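Local coordinates for capsid protein (Turnip yellow mosaic virus, PDB 2FZ2) that self-assembles in 180 copies into a T=3 icosahedral capsid that encloses the single-stranded RNA genome of the virus, at residues E6-D11 against Q114-G119; P34-V39 against I170-G175; S73-I78 against P127-C132; A86-V91 against T158-A163. All coordinates share one frame; numbering follows the deposited sequence.

Contact 1. Residues E6-D11 against Q114-G119; sequences ELAPQD and QIFCIG
Q114 reaches from its strand to the backbone of A8, P9 and Q10 in the N-terminal arm. Its side chain starts toward the arm; CB and CG meet none of the arm's atoms closely. Beyond CG the chain is extended, with chi2 at 151°, and this delivers the amide to the arm. The amide carbon Q114 CD lies 3.9 Å from the carbonyl oxygen A8 O. Q114 OE1 lies against the backbone carbon Q10 CA, at 3.8 Å. Q114 NE2 goes to the carbonyl of P9, where it gives a weak hydrogen bond to P9 O at 3.4 Å. The N-H...O angle is 147°. The same NE2 of Q114 also lies against A8 CB, at 3.6 Å.

A8 is shared with the next residue of the strand on that side. Its methyl A8 CB meets the F116 ring obliquely and touches F116 CE2 at 3.6 Å. The contact is therefore mixed: one weak polar link and one small apolar patch, both mostly buried.

The arm lies beside the jelly-roll sandwich. Strand 2-7 runs parallel to strand 128-131, and E6 and L7 also pair in parallel with a strand of the second subunit. Strand 114-118 is hydrogen-bonded on one edge to strand 89-97, and F116 packs on V93 there and on L128 of the facing sheet. At the far end of segment 6-11, D11 packs on a sugar of the bound RNA.

Contact 2. Residues P34-V39 against I170-G175; sequences PFQSEV and IITVSG
F35 turns its ring over G175 because chi1 is 62°, with CG in the crowded position between backbone N and carbonyl carbon. G175 N then sits 3.7 Å above one face of the F35 ring, offset toward the rim. Q36 points to the opposite face of the sheet from F35. Its CG is anti to the backbone N (chi1 178°), and a bend at chi2 lays the amide across T172, with Q36 CD 3.4 Å from T172 OG1. V39 places CG2 beside its own backbone N. From there V39 CG2 reaches V173 CB at 3.7 Å, while V39 CB meets I171 CG2, also at 3.7 Å.

The backbones run antiparallel, at 147° over these short segments. F35 with G175 and S37 with V173 are hydrogen-bonded pairs, each closed by two bonds. Q36 with S174 and E38 with T172 are non-hydrogen-bonded pairs. The S37 N to V173 O bond is 2.8 Å and almost straight. V39 N adds a bond to I171 O at 2.8 Å. F35, S37 and V173 point to one face, Q36, E38, T172 and S174 to the other. The carboxylate of E38 leaves the pair: its OE1 is hydrogen-bonded to T108 OG1 of the third subunit.

This is the BI pairing of the viral jelly roll. Strand 169-182 is held on its other edge by strand 66-80, where T172 and S174 bond to T77 and W75. V173 and I171 pack on V76 of that strand. P34 and Q36 face Y111 of the third subunit, and F35 packs on T187 of a fourth.

Contact 3. Residues S73-I78 against P127-C132; sequences SLWVTI and PLIVKC
V76 and V130 face the same way and form the middle of the buried side, with V76 CG1 3.8 Å from V130 CB. I78 and L128 lie alongside each other next to them, their CB atoms 3.9 Å apart. L74 extends the row by resting CD2 on C132 CB, at 3.8 Å. This face is closely filled and apolar.

The other face is less buried: W75 and I129 are partly exposed and K131 is exposed. W75, T77 and I129 stand side by side there. W75 CD1 meets I129 CG2, which comes to the ring obliquely. The indole NE1 makes a weak hydrogen bond to T77 OG1, which lies in the ring plane at its edge. At K131, CG lies 4.3 Å from W75 CB.

Between the faces, five backbone bonds tie the antiparallel strands. C132 N to L74 O is 2.7 Å. At the other end, I78 and L128 bond in both directions.

This is the DG pairing of the jelly roll. Strand 169-182 flanks 66-80, and arm strand 2-7 flanks 128-131. The buried face meets the second sheet: V76 touches L153, and L74, V76 and C132 all touch W95.

Contact 4. Residues A86-V91 against T158-A163; sequences AFPTTV and TAQPTA
T90 and T158 form an antiparallel hydrogen-bonded pair, with T90 N bonded to T158 O at 3.1 Å and T158 N to T90 O at 2.9 Å. This is the end of the EH pairing in the second sheet of the viral jelly roll. Here strand 89-97 is beginning and strand 151-158 is ending, and beyond the pair both chains go over into loops.

The two threonines point the same way and lie side by side, with their CB atoms 3.7 Å apart. The methyl T90 CG2 rests against T158 OG1, so the touch is one of carbon on hydroxyl. T90 OG1 turns elsewhere and makes a weak hydrogen bond to T81 OG1 of the second subunit. T89 lays its methyl CG2 near T158 O. Its hydroxyl is hydrogen-bonded to T168 OG1.

Further out, Q160 points across to P88 and crosses that side chain obliquely. Its chain bends at chi2, 79°, which carries the amide nitrogen to the proline. Q160 NE2 gives a weak hydrogen bond to P88 O, with a poor N-H...O angle of 118°. The same Q160 NE2 lies 3.5 Å from P88 CD, in contact with the ring carbon. P88 packs on P85 and Q160 on L82, both of the second subunit, so this corner lies at a subunit interface.

The F87 ring lies against the loop after strand 151-158, at T162 and A163. T162 is the centre of an inverse gamma turn there, and its carbonyl is presented to the aromatic ring. F87 CE2 meets T162 O obliquely, at 3.3 Å.

Overall arrangement
Contacts 1, 2 and 3 are buried; contact 4 is partly exposed. Contacts 2 and 3 lie nearest the middle of the chain and belong to one sheet, where strand 66-80 of contact 3 lies next to strand 169-182 of contact 2. Each is a regular strand pairing with many backbone bonds. Contact 4 is the outermost, where an opposing sheet frays into loops; one bridge and side chains of proline, glutamine and phenylalanine do the work. Contact 1 has no strand pairing between its segments and joins the N-terminal arm to that opposing sheet. It meets contact 4 through I118 and F116, bonded to T89 and V91, and contact 3 through E6 and A8, bonded to P127 and I129.

Contact 1. Residues E6-D11 against Q114-G119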
loop_
_atom_site.group_PDB
_atom_site.type_symbol
_atom_site.label_atom_id
_atom_site.label_comp_id
_atom_site.label_asym_id
_atom_site.label_seq_id
_atom_site.Cartn_x
_atom_site.Cartn_y
_atom_site.Cartn_z
ATOM N N GLU D 6 1.555 -24.210 120.513
ATOM C CA GLU D 6 0.122 -23.989 120.330
ATOM C C GLU D 6 -0.058 -22.478 120.364
ATOM O O GLU D 6 0.599 -21.798 121.158
ATOM C CB GLU D 6 -0.672 -24.641 121.475
ATOM C CG GLU D 6 -2.188 -24.523 121.365
ATOM C CD GLU D 6 -2.865 -25.875 121.173
ATOM O OE1 GLU D 6 -2.212 -26.805 120.635
ATOM O OE2 GLU D 6 -4.052 -26.009 121.554
ATOM N N LEU D 7 -0.917 -21.929 119.514
ATOM C CA LEU D 7 -1.079 -20.492 119.562
ATOM C C LEU D 7 -2.512 -19.989 119.472
ATOM O O LEU D 7 -3.294 -20.455 118.644
ATOM C CB LEU D 7 -0.191 -19.838 118.507
ATOM C CG LEU D 7 -0.555 -19.899 117.033
ATOM C CD1 LEU D 7 -0.628 -18.471 116.448
ATOM C CD2 LEU D 7 0.503 -20.701 116.329
ATOM N N ALA D 8 -2.835 -19.042 120.358
ATOM C CA ALA D 8 -4.164 -18.448 120.465
ATOM C C ALA D 8 -4.124 -16.966 120.186
ATOM O O ALA D 8 -3.940 -16.157 121.093
ATOM C CB ALA D 8 -4.718 -18.673 121.846
ATOM N N PRO D 9 -4.348 -16.590 118.929
ATOM C CA PRO D 9 -4.329 -15.192 118.518
ATOM C C PRO D 9 -5.569 -14.493 119.025
ATOM O O PRO D 9 -6.655 -15.090 119.076
ATOM C CB PRO D 9 -4.276 -15.277 117.005
ATOM C CG PRO D 9 -5.025 -16.533 116.708
ATOM C CD PRO D 9 -4.700 -17.482 117.815
ATOM N N GLN D 10 -5.379 -13.223 119.384
ATOM C CA GLN D 10 -6.411 -12.350 119.950
ATOM C C GLN D 10 -7.416 -11.814 118.954
ATOM O O GLN D 10 -7.014 -11.366 117.883
ATOM C CB GLN D 10 -5.726 -11.167 120.614
ATOM C CG GLN D 10 -6.552 -10.412 121.622
ATOM C CD GLN D 10 -5.677 -9.600 122.564
ATOM O OE1 GLN D 10 -5.462 -8.397 122.360
ATOM N NE2 GLN D 10 -5.163 -10.261 123.605
ATOM N N ASP D 11 -8.710 -11.846 119.307
ATOM C CA ASP D 11 -9.757 -11.313 118.419
ATOM C C ASP D 11 -9.290 -9.878 118.150
ATOM O O ASP D 11 -8.678 -9.254 119.019
ATOM C CB ASP D 11 -11.140 -11.288 119.102
ATOM C CG ASP D 11 -11.442 -12.548 119.909
ATOM O OD1 ASP D 11 -11.406 -13.661 119.321
ATOM O OD2 ASP D 11 -11.731 -12.417 121.130
ATOM N N GLN D 114 -8.455 -12.931 126.760
ATOM C CA GLN D 114 -8.448 -14.389 126.664
ATOM C C GLN D 114 -8.162 -15.100 127.984
ATOM O O GLN D 114 -7.524 -14.532 128.870
ATOM C CB GLN D 114 -7.417 -14.821 125.623
ATOM C CG GLN D 114 -7.979 -15.623 124.457
ATOM C CD GLN D 114 -7.154 -15.418 123.207
ATOM O OE1 GLN D 114 -6.341 -14.484 123.142
ATOM N NE2 GLN D 114 -7.350 -16.284 122.206
ATOM N N ILE D 115 -8.614 -16.355 128.095
ATOM C CA ILE D 115 -8.425 -17.143 129.318
ATOM C C ILE D 115 -8.102 -18.609 129.058
ATOM O O ILE D 115 -8.874 -19.317 128.383
ATOM C CB ILE D 115 -9.693 -17.102 130.196
ATOM C CG1 ILE D 115 -9.709 -15.835 131.014
ATOM C CG2 ILE D 115 -9.714 -18.253 131.175
ATOM C CD1 ILE D 115 -8.493 -15.712 131.862
ATOM N N PHE D 116 -6.994 -19.082 129.627
ATOM C CA PHE D 116 -6.621 -20.468 129.417
ATOM C C PHE D 116 -6.361 -21.290 130.639
ATOM O O PHE D 116 -5.885 -20.792 131.659
ATOM C CB PHE D 116 -5.364 -20.583 128.568
ATOM C CG PHE D 116 -5.208 -19.502 127.574
ATOM C CD1 PHE D 116 -4.631 -18.302 127.931
ATOM C CD2 PHE D 116 -5.648 -19.679 126.269
ATOM C CE1 PHE D 116 -4.494 -17.285 126.996
ATOM C CE2 PHE D 116 -5.517 -18.663 125.324
ATOM C CZ PHE D 116 -4.941 -17.469 125.686
ATOM N N CYS D 117 -6.666 -22.575 130.515
ATOM C CA CYS D 117 -6.379 -23.493 131.587
ATOM C C CYS D 117 -5.059 -24.117 131.188
ATOM O O CYS D 117 -4.891 -24.599 130.063
ATOM C CB CYS D 117 -7.415 -24.582 131.701
ATOM S SG CYS D 117 -6.984 -25.657 133.063
ATOM N N ILE D 118 -4.116 -24.103 132.111
ATOM C CA ILE D 118 -2.811 -24.646 131.824
ATOM C C ILE D 118 -2.532 -25.957 132.540
ATOM O O ILE D 118 -2.390 -25.991 133.768
ATOM C CB ILE D 118 -1.733 -23.634 132.194
ATOM C CG1 ILE D 118 -2.033 -22.294 131.535
ATOM C CG2 ILE D 118 -0.388 -24.129 131.738
ATOM C CD1 ILE D 118 -1.813 -22.311 130.067
ATOM N N GLY D 119 -2.454 -27.032 131.761
ATOM C CA GLY D 119 -2.171 -28.337 132.326
ATOM C C GLY D 119 -3.363 -29.005 132.970
ATOM O O GLY D 119 -4.450 -28.446 132.994
#

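Contact 2. Residues P34-V39 against I170-G175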
loop_
_atom_site.group_PDB
_atom_site.type_symbol
_atom_site.label_atom_id
_atom_site.label_comp_id
_atom_site.label_asym_id
_atom_site.label_seq_id
_atom_site.Cartn_x
_atom_site.Cartn_y
_atom_site.Cartn_z
ATOM N N PRO D 34 16.536 -8.496 118.481
ATOM C CA PRO D 34 15.467 -9.298 119.077
ATOM C C PRO D 34 15.677 -9.468 120.567
ATOM O O PRO D 34 16.685 -9.021 121.090
ATOM C CB PRO D 34 15.625 -10.616 118.365
ATOM C CG PRO D 34 17.147 -10.731 118.225
ATOM C CD PRO D 34 17.734 -9.325 118.300
ATOM N N PHE D 35 14.759 -10.158 121.239
ATOM C CA PHE D 35 14.890 -10.350 122.681
ATOM C C PHE D 35 13.818 -11.243 123.282
ATOM O O PHE D 35 12.840 -11.615 122.633
ATOM C CB PHE D 35 14.743 -9.015 123.364
ATOM C CG PHE D 35 13.396 -8.410 123.135
ATOM C CD1 PHE D 35 12.395 -8.513 124.096
ATOM C CD2 PHE D 35 13.098 -7.797 121.920
ATOM C CE1 PHE D 35 11.114 -8.016 123.846
ATOM C CE2 PHE D 35 11.824 -7.299 121.664
ATOM C CZ PHE D 35 10.830 -7.410 122.629
ATOM N N GLN D 36 14.015 -11.558 124.554
ATOM C CA GLN D 36 13.055 -12.322 125.318
ATOM C C GLN D 36 13.174 -11.723 126.704
ATOM O O GLN D 36 14.284 -11.597 127.248
ATOM C CB GLN D 36 13.398 -13.804 125.353
ATOM C CG GLN D 36 12.417 -14.617 126.190
ATOM C CD GLN D 36 12.202 -16.026 125.661
ATOM O OE1 GLN D 36 12.249 -16.997 126.416
ATOM N NE2 GLN D 36 11.961 -16.145 124.356
ATOM N N SER D 37 12.042 -11.303 127.258
ATOM C CA SER D 37 12.048 -10.715 128.586
ATOM C C SER D 37 11.171 -11.531 129.499
ATOM O O SER D 37 10.054 -11.899 129.140
ATOM C CB SER D 37 11.547 -9.269 128.556
ATOM O OG SER D 37 11.936 -8.569 129.734
ATOM N N GLU D 38 11.702 -11.831 130.679
ATOM C CA GLU D 38 10.961 -12.595 131.658
ATOM C C GLU D 38 9.862 -11.673 132.127
ATOM O O GLU D 38 10.112 -10.500 132.422
ATOM C CB GLU D 38 11.866 -12.976 132.823
ATOM C CG GLU D 38 12.504 -14.341 132.651
ATOM C CD GLU D 38 13.665 -14.566 133.591
ATOM O OE1 GLU D 38 14.559 -15.375 133.244
ATOM O OE2 GLU D 38 13.682 -13.932 134.674
ATOM N N VAL D 39 8.643 -12.195 132.170
ATOM C CA VAL D 39 7.492 -11.410 132.594
ATOM C C VAL D 39 6.955 -11.870 133.932
ATOM O O VAL D 39 6.603 -11.052 134.775
ATOM C CB VAL D 39 6.337 -11.515 131.602
ATOM C CG1 VAL D 39 5.202 -10.640 132.070
ATOM C CG2 VAL D 39 6.797 -11.121 130.197
ATOM N N ILE D 170 5.941 -20.300 133.135
ATOM C CA ILE D 170 6.710 -19.100 132.912
ATOM C C ILE D 170 6.160 -18.294 131.781
ATOM O O ILE D 170 5.813 -18.829 130.723
ATOM C CB ILE D 170 8.112 -19.423 132.532
ATOM C CG1 ILE D 170 8.531 -20.716 133.225
ATOM C CG2 ILE D 170 8.987 -18.231 132.816
ATOM C CD1 ILE D 170 9.540 -20.526 134.298
ATOM N N ILE D 171 6.105 -16.992 131.992
ATOM C CA ILE D 171 5.604 -16.154 130.954
ATOM C C ILE D 171 6.663 -15.197 130.535
ATOM O O ILE D 171 7.164 -14.417 131.333
ATOM C CB ILE D 171 4.404 -15.396 131.402
ATOM C CG1 ILE D 171 3.207 -16.338 131.406
ATOM C CG2 ILE D 171 4.150 -14.249 130.442
ATOM C CD1 ILE D 171 2.497 -16.399 132.709
ATOM N N THR D 172 7.019 -15.291 129.270
ATOM C CA THR D 172 8.017 -14.426 128.709
ATOM C C THR D 172 7.374 -13.774 127.533
ATOM O O THR D 172 6.443 -14.296 126.920
ATOM C CB THR D 172 9.240 -15.188 128.186
ATOM O OG1 THR D 172 9.032 -15.562 126.813
ATOM C CG2 THR D 172 9.467 -16.415 129.005
ATOM N N VAL D 173 7.886 -12.609 127.224
ATOM C CA VAL D 173 7.397 -11.901 126.100
ATOM C C VAL D 173 8.644 -11.771 125.250
ATOM O O VAL D 173 9.745 -11.620 125.771
ATOM C CB VAL D 173 6.871 -10.564 126.538
ATOM C CG1 VAL D 173 7.964 -9.546 126.500
ATOM C CG2 VAL D 173 5.713 -10.173 125.656
ATOM N N SER D 174 8.483 -11.864 123.945
ATOM C CA SER D 174 9.625 -11.762 123.069
ATOM C C SER D 174 9.192 -11.073 121.796
ATOM O O SER D 174 7.997 -10.914 121.520
ATOM C CB SER D 174 10.168 -13.156 122.768
ATOM O OG SER D 174 9.489 -14.115 123.567
ATOM N N GLY D 175 10.179 -10.654 121.026
ATOM C CA GLY D 175 9.915 -9.970 119.780
ATOM C C GLY D 175 11.218 -9.387 119.278
ATOM O O GLY D 175 12.302 -9.718 119.770
#

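Contact 3. Residues S73-I78 against P127-C132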
loop_
_atom_site.group_PDB
_atom_site.type_symbol
_atom_site.label_atom_id
_atom_site.label_comp_id
_atom_site.label_asym_id
_atom_site.label_seq_id
_atom_site.Cartn_x
_atom_site.Cartn_y
_atom_site.Cartn_z
ATOM N N SER D 73 7.985 -7.073 115.587
ATOM C CA SER D 73 7.109 -8.182 115.933
ATOM C C SER D 73 7.144 -8.377 117.440
ATOM O O SER D 73 8.171 -8.162 118.086
ATOM C CB SER D 73 7.546 -9.463 115.212
ATOM O OG SER D 73 8.937 -9.723 115.368
ATOM N N LEU D 74 6.022 -8.789 118.009
ATOM C CA LEU D 74 5.972 -8.961 119.449
ATOM C C LEU D 74 4.897 -9.943 119.861
ATOM O O LEU D 74 3.791 -9.913 119.332
ATOM C CB LEU D 74 5.694 -7.613 120.105
ATOM C CG LEU D 74 5.182 -7.681 121.536
ATOM C CD1 LEU D 74 6.331 -8.137 122.405
ATOM C CD2 LEU D 74 4.652 -6.334 122.003
ATOM N N TRP D 75 5.223 -10.808 120.811
ATOM C CA TRP D 75 4.256 -11.765 121.299
ATOM C C TRP D 75 4.646 -12.177 122.692
ATOM O O TRP D 75 5.716 -11.834 123.175
ATOM C CB TRP D 75 4.211 -13.005 120.414
ATOM C CG TRP D 75 5.449 -13.830 120.510
ATOM C CD1 TRP D 75 5.714 -14.821 121.414
ATOM C CD2 TRP D 75 6.613 -13.712 119.694
ATOM N NE1 TRP D 75 6.978 -15.328 121.210
ATOM C CE2 TRP D 75 7.550 -14.661 120.159
ATOM C CE3 TRP D 75 6.959 -12.893 118.613
ATOM C CZ2 TRP D 75 8.802 -14.810 119.580
ATOM C CZ3 TRP D 75 8.207 -13.042 118.037
ATOM C CH2 TRP D 75 9.112 -13.991 118.522
ATOM N N VAL D 76 3.768 -12.932 123.329
ATOM C CA VAL D 76 4.016 -13.406 124.670
ATOM C C VAL D 76 3.847 -14.911 124.656
ATOM O O VAL D 76 2.966 -15.451 123.981
ATOM C CB VAL D 76 3.012 -12.814 125.646
ATOM C CG1 VAL D 76 1.617 -12.935 125.058
ATOM C CG2 VAL D 76 3.102 -13.519 126.989
ATOM N N THR D 77 4.696 -15.589 125.409
ATOM C CA THR D 77 4.641 -17.030 125.477
ATOM C C THR D 77 4.376 -17.534 126.880
ATOM O O THR D 77 4.910 -17.012 127.863
ATOM C CB THR D 77 5.958 -17.664 125.058
ATOM O OG1 THR D 77 6.561 -16.935 123.975
ATOM C CG2 THR D 77 5.714 -19.096 124.694
ATOM N N ILE D 78 3.544 -18.557 126.978
ATOM C CA ILE D 78 3.282 -19.154 128.271
ATOM C C ILE D 78 4.016 -20.469 128.205
ATOM O O ILE D 78 3.736 -21.293 127.334
ATOM C CB ILE D 78 1.820 -19.461 128.480
ATOM C CG1 ILE D 78 0.993 -18.220 128.194
ATOM C CG2 ILE D 78 1.613 -19.984 129.888
ATOM C CD1 ILE D 78 -0.309 -18.154 128.951
ATOM N N PRO D 127 3.496 -24.993 124.809
ATOM C CA PRO D 127 3.646 -23.573 125.136
ATOM C C PRO D 127 2.731 -22.707 124.265
ATOM O O PRO D 127 2.659 -22.901 123.049
ATOM C CB PRO D 127 5.122 -23.300 124.881
ATOM C CG PRO D 127 5.531 -24.313 123.912
ATOM C CD PRO D 127 4.710 -25.542 124.201
ATOM N N LEU D 128 2.052 -21.752 124.903
ATOM C CA LEU D 128 1.087 -20.854 124.257
ATOM C C LEU D 128 1.591 -19.526 123.741
ATOM O O LEU D 128 2.426 -18.867 124.368
ATOM C CB LEU D 128 -0.036 -20.551 125.222
ATOM C CG LEU D 128 -1.440 -20.786 124.711
ATOM C CD1 LEU D 128 -1.414 -21.486 123.371
ATOM C CD2 LEU D 128 -2.159 -21.625 125.738
ATOM N N ILE D 129 1.034 -19.092 122.621
ATOM C CA ILE D 129 1.475 -17.837 122.053
ATOM C C ILE D 129 0.419 -16.847 121.590
ATOM O O ILE D 129 -0.456 -17.160 120.769
ATOM C CB ILE D 129 2.393 -18.083 120.862
ATOM C CG1 ILE D 129 3.434 -19.136 121.210
ATOM C CG2 ILE D 129 3.048 -16.783 120.461
ATOM C CD1 ILE D 129 4.755 -18.561 121.663
ATOM N N VAL D 130 0.517 -15.629 122.098
ATOM C CA VAL D 130 -0.409 -14.609 121.669
ATOM C C VAL D 130 0.383 -13.503 121.011
ATOM O O VAL D 130 1.048 -12.707 121.684
ATOM C CB VAL D 130 -1.209 -14.042 122.834
ATOM C CG1 VAL D 130 -2.389 -13.242 122.313
ATOM C CG2 VAL D 130 -1.711 -15.158 123.679
ATOM N N LYS D 131 0.342 -13.484 119.684
ATOM C CA LYS D 131 1.062 -12.449 118.972
ATOM C C LYS D 131 0.350 -11.170 119.366
ATOM O O LYS D 131 -0.876 -11.157 119.545
ATOM C CB LYS D 131 0.991 -12.644 117.432
ATOM C CG LYS D 131 1.975 -13.705 116.846
ATOM C CD LYS D 131 2.666 -13.328 115.484
ATOM C CE LYS D 131 3.798 -14.355 115.096
ATOM N NZ LYS D 131 4.330 -14.314 113.675
ATOM N N CYS D 132 1.120 -10.110 119.559
ATOM C CA CYS D 132 0.521 -8.833 119.859
ATOM C C CYS D 132 0.224 -8.269 118.480
ATOM O O CYS D 132 1.031 -8.396 117.556
ATOM C CB CYS D 132 1.489 -7.902 120.576
ATOM S SG CYS D 132 0.823 -6.222 120.654
#

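Contact 4. Residues A86-V91 against T158-A163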
loop_
_atom_site.group_PDB
_atom_site.type_symbol
_atom_site.label_atom_id
_atom_site.label_comp_id
_atom_site.label_asym_id
_atom_site.label_seq_id
_atom_site.Cartn_x
_atom_site.Cartn_y
_atom_site.Cartn_z
ATOM N N ALA D 86 0.219 -31.529 137.432
ATOM C CA ALA D 86 -0.322 -31.804 138.747
ATOM C C ALA D 86 -1.149 -30.642 139.306
ATOM O O ALA D 86 -1.992 -30.835 140.185
ATOM C CB ALA D 86 0.822 -32.120 139.679
ATOM N N PHE D 87 -0.908 -29.444 138.779
ATOM C CA PHE D 87 -1.580 -28.232 139.246
ATOM C C PHE D 87 -2.093 -27.292 138.153
ATOM O O PHE D 87 -1.459 -26.277 137.863
ATOM C CB PHE D 87 -0.621 -27.434 140.118
ATOM C CG PHE D 87 -0.276 -28.099 141.407
ATOM C CD1 PHE D 87 0.952 -28.714 141.576
ATOM C CD2 PHE D 87 -1.167 -28.077 142.474
ATOM C CE1 PHE D 87 1.297 -29.298 142.790
ATOM C CE2 PHE D 87 -0.836 -28.659 143.697
ATOM C CZ PHE D 87 0.404 -29.271 143.856
ATOM N N PRO D 88 -3.248 -27.608 137.542
ATOM C CA PRO D 88 -3.845 -26.780 136.483
ATOM C C PRO D 88 -3.986 -25.342 136.919
ATOM O O PRO D 88 -4.496 -25.068 137.997
ATOM C CB PRO D 88 -5.206 -27.420 136.241
ATOM C CG PRO D 88 -5.022 -28.833 136.655
ATOM C CD PRO D 88 -4.051 -28.813 137.809
ATOM N N THR D 89 -3.555 -24.422 136.070
ATOM C CA THR D 89 -3.626 -23.007 136.409
ATOM C C THR D 89 -4.398 -22.156 135.401
ATOM O O THR D 89 -4.411 -22.444 134.206
ATOM C CB THR D 89 -2.217 -22.438 136.552
ATOM O OG1 THR D 89 -1.447 -23.292 137.407
ATOM C CG2 THR D 89 -2.276 -21.058 137.131
ATOM N N THR D 90 -5.045 -21.104 135.882
ATOM C CA THR D 90 -5.805 -20.240 134.992
ATOM C C THR D 90 -4.986 -19.019 134.676
ATOM O O THR D 90 -4.525 -18.311 135.570
ATOM C CB THR D 90 -7.122 -19.766 135.617
ATOM O OG1 THR D 90 -8.049 -20.853 135.690
ATOM C CG2 THR D 90 -7.724 -18.666 134.782
ATOM N N VAL D 91 -4.817 -18.765 133.391
ATOM C CA VAL D 91 -4.048 -17.622 132.953
ATOM C C VAL D 91 -4.843 -16.763 132.001
ATOM O O VAL D 91 -5.470 -17.265 131.054
ATOM C CB VAL D 91 -2.797 -18.061 132.247
ATOM C CG1 VAL D 91 -1.864 -16.895 132.085
ATOM C CG2 VAL D 91 -2.154 -19.169 133.025
ATOM N N THR D 158 -4.702 -17.218 138.287
ATOM C CA THR D 158 -5.628 -17.721 139.288
ATOM C C THR D 158 -5.082 -19.102 139.621
ATOM O O THR D 158 -5.237 -20.038 138.839
ATOM C CB THR D 158 -7.066 -17.809 138.716
ATOM O OG1 THR D 158 -7.317 -16.688 137.849
ATOM C CG2 THR D 158 -8.080 -17.794 139.840
ATOM N N ALA D 159 -4.422 -19.219 140.773
ATOM C CA ALA D 159 -3.791 -20.480 141.179
ATOM C C ALA D 159 -4.665 -21.449 141.949
ATOM O O ALA D 159 -5.739 -21.083 142.436
ATOM C CB ALA D 159 -2.544 -20.189 141.988
ATOM N N GLN D 160 -4.190 -22.689 142.063
ATOM C CA GLN D 160 -4.928 -23.713 142.791
ATOM C C GLN D 160 -5.064 -23.343 144.262
ATOM O O GLN D 160 -4.154 -22.775 144.858
ATOM C CB GLN D 160 -4.222 -25.060 142.690
ATOM C CG GLN D 160 -5.169 -26.232 142.576
ATOM C CD GLN D 160 -5.691 -26.367 141.168
ATOM O OE1 GLN D 160 -6.892 -26.483 140.944
ATOM N NE2 GLN D 160 -4.785 -26.343 140.203
ATOM N N PRO D 161 -6.227 -23.647 144.843
ATOM C CA PRO D 161 -6.458 -23.343 146.252
ATOM C C PRO D 161 -5.293 -23.977 146.996
ATOM O O PRO D 161 -4.522 -23.304 147.677
ATOM C CB PRO D 161 -7.793 -24.031 146.527
ATOM C CG PRO D 161 -7.813 -25.170 145.528
ATOM C CD PRO D 161 -7.302 -24.488 144.299
ATOM N N THR D 162 -5.170 -25.284 146.838
ATOM C CA THR D 162 -4.084 -26.040 147.427
ATOM C C THR D 162 -3.003 -25.890 146.365
ATOM O O THR D 162 -2.904 -26.685 145.428
ATOM C CB THR D 162 -4.506 -27.482 147.587
ATOM O OG1 THR D 162 -5.285 -27.864 146.442
ATOM C CG2 THR D 162 -5.348 -27.643 148.842
ATOM N N ALA D 163 -2.208 -24.840 146.522
ATOM C CA ALA D 163 -1.164 -24.477 145.572
ATOM C C ALA D 163 0.042 -25.385 145.394
ATOM O O ALA D 163 0.374 -26.189 146.259
ATOM C CB ALA D 163 -0.683 -23.065 145.883
#